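Local coordinates for protein putative isomerase YbhH (Escherichia coli, PDB 6OTV) that is of uncertain function but is probably an isomerase of the PrpF family, related to diaminopimelate epimerase, at residues A[261-266]-A[308-313]; A[281-286]-A[317-322]. One frame throughout, in Å; residues are numbered along the deposited sequence.

Contact 1 of 2, residues A[261-266]-A[308-313]; sequences GAINVR and INIEHP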
loop_
_atom_site.group_PDB
_atom_site.type_symbol
_atom_site.label_atom_id
_atom_site.label_comp_id
_atom_site.label_asym_id
_atom_site.label_seq_id
_atom_site.Cartn_x
_atom_site.Cartn_y
_atom_site.Cartn_z
ATOM N N GLY A 261 12.731 29.496 8.223
ATOM C CA GLY A 261 12.499 28.191 7.643
ATOM C C GLY A 261 13.756 27.592 7.034
ATOM O O GLY A 261 14.873 28.079 7.210
ATOM N N ALA A 262 13.550 26.508 6.286
ATOM C CA ALA A 262 14.653 25.810 5.638
ATOM C C ALA A 262 14.987 26.367 4.262
ATOM O O ALA A 262 16.152 26.312 3.851
ATOM C CB ALA A 262 14.336 24.315 5.510
ATOM N N ILE A 263 14.002 26.902 3.541
ATOM C CA ILE A 263 14.205 27.320 2.159
ATOM C C ILE A 263 13.024 28.182 1.740
ATOM O O ILE A 263 11.936 28.086 2.319
ATOM C CB ILE A 263 14.369 26.072 1.250
ATOM C CG1 ILE A 263 14.833 26.454 -0.157
ATOM C CG2 ILE A 263 13.082 25.284 1.199
ATOM C CD1 ILE A 263 15.216 25.257 -1.005
ATOM N N ASN A 264 13.242 29.039 0.749
ATOM C CA ASN A 264 12.196 29.850 0.145
ATOM C C ASN A 264 12.056 29.455 -1.319
ATOM O O ASN A 264 13.057 29.228 -2.006
ATOM C CB ASN A 264 12.518 31.343 0.271
ATOM C CG ASN A 264 11.602 32.211 -0.570
ATOM O OD1 ASN A 264 10.449 32.455 -0.210
ATOM N ND2 ASN A 264 12.113 32.681 -1.701
ATOM N N VAL A 265 10.818 29.357 -1.801
ATOM C CA VAL A 265 10.576 28.843 -3.142
ATOM C C VAL A 265 9.611 29.754 -3.890
ATOM O O VAL A 265 8.810 30.484 -3.300
ATOM C CB VAL A 265 10.033 27.391 -3.130
ATOM C CG1 VAL A 265 10.972 26.460 -2.364
ATOM C CG2 VAL A 265 8.625 27.343 -2.556
ATOM N N ARG A 266 9.712 29.703 -5.217
ATOM C CA ARG A 266 8.740 30.298 -6.129
ATOM C C ARG A 266 8.311 29.201 -7.093
ATOM O O ARG A 266 9.116 28.742 -7.911
ATOM C CB ARG A 266 9.326 31.499 -6.873
ATOM C CG ARG A 266 9.546 32.722 -5.993
ATOM C CD ARG A 266 8.230 33.205 -5.398
ATOM N NE ARG A 266 8.397 34.373 -4.535
ATOM C CZ ARG A 266 8.585 34.318 -3.218
ATOM N NH1 ARG A 266 8.640 33.148 -2.594
ATOM N NH2 ARG A 266 8.719 35.438 -2.519
ATOM N N ILE A 308 10.815 20.167 8.043
ATOM C CA ILE A 308 11.424 21.014 7.024
ATOM C C ILE A 308 10.397 22.068 6.638
ATOM O O ILE A 308 9.349 21.746 6.062
ATOM C CB ILE A 308 11.879 20.206 5.805
ATOM C CG1 ILE A 308 12.899 19.155 6.237
ATOM C CG2 ILE A 308 12.462 21.121 4.750
ATOM C CD1 ILE A 308 13.488 18.370 5.096
ATOM N N ASN A 309 10.688 23.323 6.963
ATOM C CA ASN A 309 9.766 24.427 6.728
ATOM C C ASN A 309 10.083 25.072 5.380
ATOM O O ASN A 309 11.204 25.550 5.164
ATOM C CB ASN A 309 9.871 25.436 7.872
ATOM C CG ASN A 309 8.908 26.592 7.726
ATOM O OD1 ASN A 309 9.249 27.629 7.160
ATOM N ND2 ASN A 309 7.699 26.424 8.248
ATOM N N ILE A 310 9.104 25.070 4.474
ATOM C CA ILE A 310 9.249 25.608 3.122
ATOM C C ILE A 310 8.499 26.932 3.048
ATOM O O ILE A 310 7.277 26.971 3.234
ATOM C CB ILE A 310 8.712 24.644 2.052
ATOM C CG1 ILE A 310 9.148 23.201 2.324
ATOM C CG2 ILE A 310 9.148 25.099 0.661
ATOM C CD1 ILE A 310 10.613 22.958 2.147
ATOM N N GLU A 311 9.220 28.006 2.743
ATOM C CA GLU A 311 8.616 29.324 2.614
ATOM C C GLU A 311 8.186 29.573 1.173
ATOM O O GLU A 311 8.853 29.143 0.227
ATOM C CB GLU A 311 9.592 30.408 3.084
ATOM C CG GLU A 311 9.971 30.263 4.556
ATOM C CD GLU A 311 10.937 31.329 5.046
ATOM O OE1 GLU A 311 11.429 32.130 4.223
ATOM O OE2 GLU A 311 11.205 31.362 6.267
ATOM N N HIS A 312 7.063 30.262 1.017
ATOM C CA HIS A 312 6.481 30.544 -0.288
ATOM C C HIS A 312 5.843 31.923 -0.214
ATOM O O HIS A 312 5.774 32.524 0.865
ATOM C CB HIS A 312 5.467 29.456 -0.683
ATOM C CG HIS A 312 4.338 29.289 0.285
ATOM N ND1 HIS A 312 3.254 30.139 0.320
ATOM C CD2 HIS A 312 4.121 28.361 1.247
ATOM C CE1 HIS A 312 2.421 29.746 1.267
ATOM N NE2 HIS A 312 2.922 28.670 1.843
ATOM N N PRO A 313 5.386 32.471 -1.353
ATOM C CA PRO A 313 4.913 33.871 -1.354
ATOM C C PRO A 313 3.896 34.235 -0.280
ATOM O O PRO A 313 3.873 35.393 0.152
ATOM C CB PRO A 313 4.305 34.020 -2.753
ATOM C CG PRO A 313 5.120 33.128 -3.590
ATOM C CD PRO A 313 5.461 31.942 -2.731
#

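Contact 2 of 2, residues A[281-286]-A[317-322]; sequences GAIAIS and LDVHLS. With EDO (1,2-ethanediol), chain O.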
loop_
_atom_site.group_PDB
_atom_site.type_symbol
_atom_site.label_atom_id
_atom_site.label_comp_id
_atom_site.label_asym_id
_atom_site.label_seq_id
_atom_site.Cartn_x
_atom_site.Cartn_y
_atom_site.Cartn_z
ATOM N N GLY A 281 4.542 19.835 -4.702
ATOM C CA GLY A 281 5.784 20.574 -4.849
ATOM C C GLY A 281 6.561 20.656 -3.549
ATOM O O GLY A 281 7.792 20.569 -3.542
ATOM N N ALA A 282 5.850 20.812 -2.429
ATOM C CA ALA A 282 6.518 20.861 -1.134
ATOM C C ALA A 282 7.207 19.539 -0.821
ATOM O O ALA A 282 8.284 19.522 -0.213
ATOM C CB ALA A 282 5.516 21.228 -0.038
ATOM N N ILE A 283 6.607 18.421 -1.235
ATOM C CA ILE A 283 7.242 17.120 -1.033
ATOM C C ILE A 283 8.561 17.058 -1.793
ATOM O O ILE A 283 9.594 16.639 -1.255
ATOM C CB ILE A 283 6.298 15.982 -1.462
ATOM C CG1 ILE A 283 4.950 16.085 -0.743
ATOM C CG2 ILE A 283 6.949 14.628 -1.215
ATOM C CD1 ILE A 283 5.055 16.173 0.755
ATOM N N ALA A 284 8.544 17.484 -3.059
ATOM C CA ALA A 284 9.734 17.390 -3.898
ATOM C C ALA A 284 10.857 18.275 -3.370
ATOM O O ALA A 284 12.011 17.840 -3.273
ATOM C CB ALA A 284 9.385 17.761 -5.340
ATOM N N ILE A 285 10.537 19.524 -3.024
ATOM C CA ILE A 285 11.559 20.466 -2.572
ATOM C C ILE A 285 12.151 20.019 -1.241
ATOM O O ILE A 285 13.374 20.030 -1.054
ATOM C CB ILE A 285 10.971 21.883 -2.476
ATOM C CG1 ILE A 285 10.486 22.342 -3.847
ATOM C CG2 ILE A 285 12.005 22.847 -1.917
ATOM C CD1 ILE A 285 9.419 23.399 -3.780
ATOM N N SER A 286 11.295 19.630 -0.292
ATOM C CA SER A 286 11.797 19.166 0.997
ATOM C C SER A 286 12.665 17.924 0.834
ATOM O O SER A 286 13.655 17.750 1.554
ATOM C CB SER A 286 10.630 18.892 1.949
ATOM O OG SER A 286 9.799 17.858 1.447
ATOM N N LEU A 317 5.129 26.262 4.979
ATOM C CA LEU A 317 4.516 24.946 5.099
ATOM C C LEU A 317 5.527 23.989 5.709
ATOM O O LEU A 317 6.683 23.950 5.279
ATOM C CB LEU A 317 4.043 24.440 3.730
ATOM C CG LEU A 317 3.069 23.263 3.662
ATOM C CD1 LEU A 317 3.814 21.970 3.427
ATOM C CD2 LEU A 317 2.217 23.168 4.922
ATOM N N ASP A 318 5.093 23.231 6.716
ATOM C CA ASP A 318 5.943 22.245 7.371
ATOM C C ASP A 318 5.776 20.886 6.704
ATOM O O ASP A 318 4.652 20.401 6.538
ATOM C CB ASP A 318 5.606 22.140 8.860
ATOM C CG ASP A 318 6.196 23.275 9.678
ATOM O OD1 ASP A 318 7.362 23.649 9.431
ATOM O OD2 ASP A 318 5.489 23.791 10.570
ATOM N N VAL A 319 6.894 20.278 6.315
ATOM C CA VAL A 319 6.915 18.922 5.781
ATOM C C VAL A 319 7.800 18.083 6.688
ATOM O O VAL A 319 8.957 18.440 6.935
ATOM C CB VAL A 319 7.432 18.870 4.332
ATOM C CG1 VAL A 319 7.364 17.439 3.799
ATOM C CG2 VAL A 319 6.645 19.816 3.440
ATOM N N HIS A 320 7.250 16.986 7.200
ATOM C CA HIS A 320 8.013 16.049 8.013
ATOM C C HIS A 320 8.546 14.943 7.115
ATOM O O HIS A 320 7.773 14.260 6.434
ATOM C CB HIS A 320 7.158 15.464 9.136
ATOM C CG HIS A 320 7.914 14.554 10.053
ATOM N ND1 HIS A 320 7.846 13.180 9.963
ATOM C CD2 HIS A 320 8.769 14.821 11.070
ATOM C CE1 HIS A 320 8.618 12.640 10.889
ATOM N NE2 HIS A 320 9.190 13.615 11.574
ATOM N N LEU A 321 9.862 14.780 7.102
ATOM C CA LEU A 321 10.522 13.732 6.342
ATOM C C LEU A 321 11.007 12.627 7.272
ATOM O O LEU A 321 11.232 12.839 8.467
ATOM C CB LEU A 321 11.701 14.294 5.542
ATOM C CG LEU A 321 11.356 15.096 4.290
ATOM C CD1 LEU A 321 12.604 15.315 3.459
ATOM C CD2 LEU A 321 10.295 14.379 3.474
ATOM N N SER A 322 11.173 11.439 6.699
ATOM C CA SER A 322 11.525 10.243 7.449
ATOM C C SER A 322 11.969 9.175 6.461
ATOM O O SER A 322 11.454 9.099 5.342
ATOM C CB SER A 322 10.339 9.747 8.286
ATOM O OG SER A 322 10.500 8.392 8.661
HETATM C C1 EDO O . 10.073 3.981 5.578
HETATM O O1 EDO O . 11.234 4.485 4.906
HETATM C C2 EDO O . 9.204 5.126 6.092
HETATM O O2 EDO O . 9.883 5.820 7.146
#

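Contact 1 of 2, residues A[261-266]-A[308-313]
Glu311 and the backbone of Gly261 to Val265 show how one residue can join a neighbouring strand both through its peptide and through its side chain. The strands 263-266 and 308-312 run parallel, pairing Ile263 with Ile310 and Asn264 with Glu311. Glu311 N gives its hydrogen to Ile263 O at 2.8 Å, and Glu311 O accepts from Val265 N, so its peptide groups reach to both sides of Asn264. Just ahead, Ala262 N is bonded to Asn309 O.

From there the Glu311 side chain climbs the face it shares with Asn264. Glu311 CB sits 3.4 Å from Ile263 O, and CG still lies near that oxygen. The chain is extended about CB-CG (chi2 -180°), which carries the carboxylate back along the neighbouring strand to its entrance. At the tip, Glu311 OE2 takes the hydrogen of Gly261 N at 3.1 Å, approached from above the carboxylate plane, 41° out of it. OE2 also accepts from Lys259 N, while OE1 receives Gln258 N.

The face carrying Ile263 and Ile310 is apolar. Ile263 and Ile310 lie side by side, CG2 of the first 3.5 Å from CD1 of the second, and Val265 CG1 rests 3.8 Å from Ile310 CG2.

At the far end Arg266 bends back on its own strand. Arg266 NH1 bonds to Val265 O at 2.8 Å and, more obliquely, to Asn264 OD1, while Pro313 CG lies over one face of the guanidinium, 3.3 Å above its plane and toward the rim. NE goes to Glu212 O, and Asn264 ND2 to Ser255 OG and Gly210 O.

Three backbone N-H groups thus converge on one buried carboxylate, which ties the loop leading into strand 263-267 to strand 306-312 and would be expected to favour the ionised acid.

Contact 2 of 2, residues A[281-286]-A[317-322]
The first side-chain torsions of Ser286 and Val319 bring a hydroxyl and a methyl together. In Ser286 the hydroxyl stands between the backbone N and the carbonyl carbon (chi1 62°), folded back onto its own helix; in Val319, CG1 is anti to the backbone N (chi1 -177°), which brings that methyl up to the serine. Ser286 OG and Val319 CG1 come within 3.4 Å, a polar atom resting on a methyl group. The hydroxyl has work elsewhere: its single proton can go to Ala282 O or to Ile283 O, one helical turn back, so the polar atom is provided for within the helix and can face a hydrocarbon.

The two methyls of Val319 meet different helix residues. Val319 CG2 lies 3.9 Å from Ala282 CB, while Val319 CG1 also meets Ile283 CD1 at 4.0 Å, the isoleucine and valine side chains crossing at about a right angle. The CB of Ile283 points away from the strand, and only the end of its chain returns to make this touch. Ala282 CB further takes Leu317 CD1 at 3.9 Å. At the later end of the strand, Leu321 CD1 packs against the carbonyl oxygen of Ser286, 3.3 Å away.

Alternate strand residues, Leu317, Val319 and Leu321, therefore supply the inward face, and the small residues Ala282 and Ser286 let the helix lie close. The Ser322 hydroxyl shares a hydrogen bond with a 1,2-ethanediol, probably from the crystallisation liquor.

Helix 281-286 crosses strand 317-322 at 57°, with axes 9.1 Å apart. Ser286 also touches Ile308 and Ile310 of strand 306-312, Ile285 reaches strand 263-267, and Ile283 meets Ala333 of strand 332-344, so the helix packs on four successive strands.

Overall arrangement
Contacts 1 and 2 adjoin within one chain, their centres 10 Å apart. Contact 1 joins two strands edge to edge; contact 2 lays helix 279-290 against the next strand along. The antiparallel pairing of strands 306-312 and 315-322 couples them: Ile308 N bonds to Val319 O and Ile310 N to Leu317 O, both probable hydrogen bonds of 2.8 Å. Ile308 CD1 is packed 3.6 Å from Leu321 CD1. In chain order the segments alternate, the helix lying between the two strands of contact 1. The arrangement is consistent with the diaminopimelate epimerase-like fold, in which strands wrap a central helix.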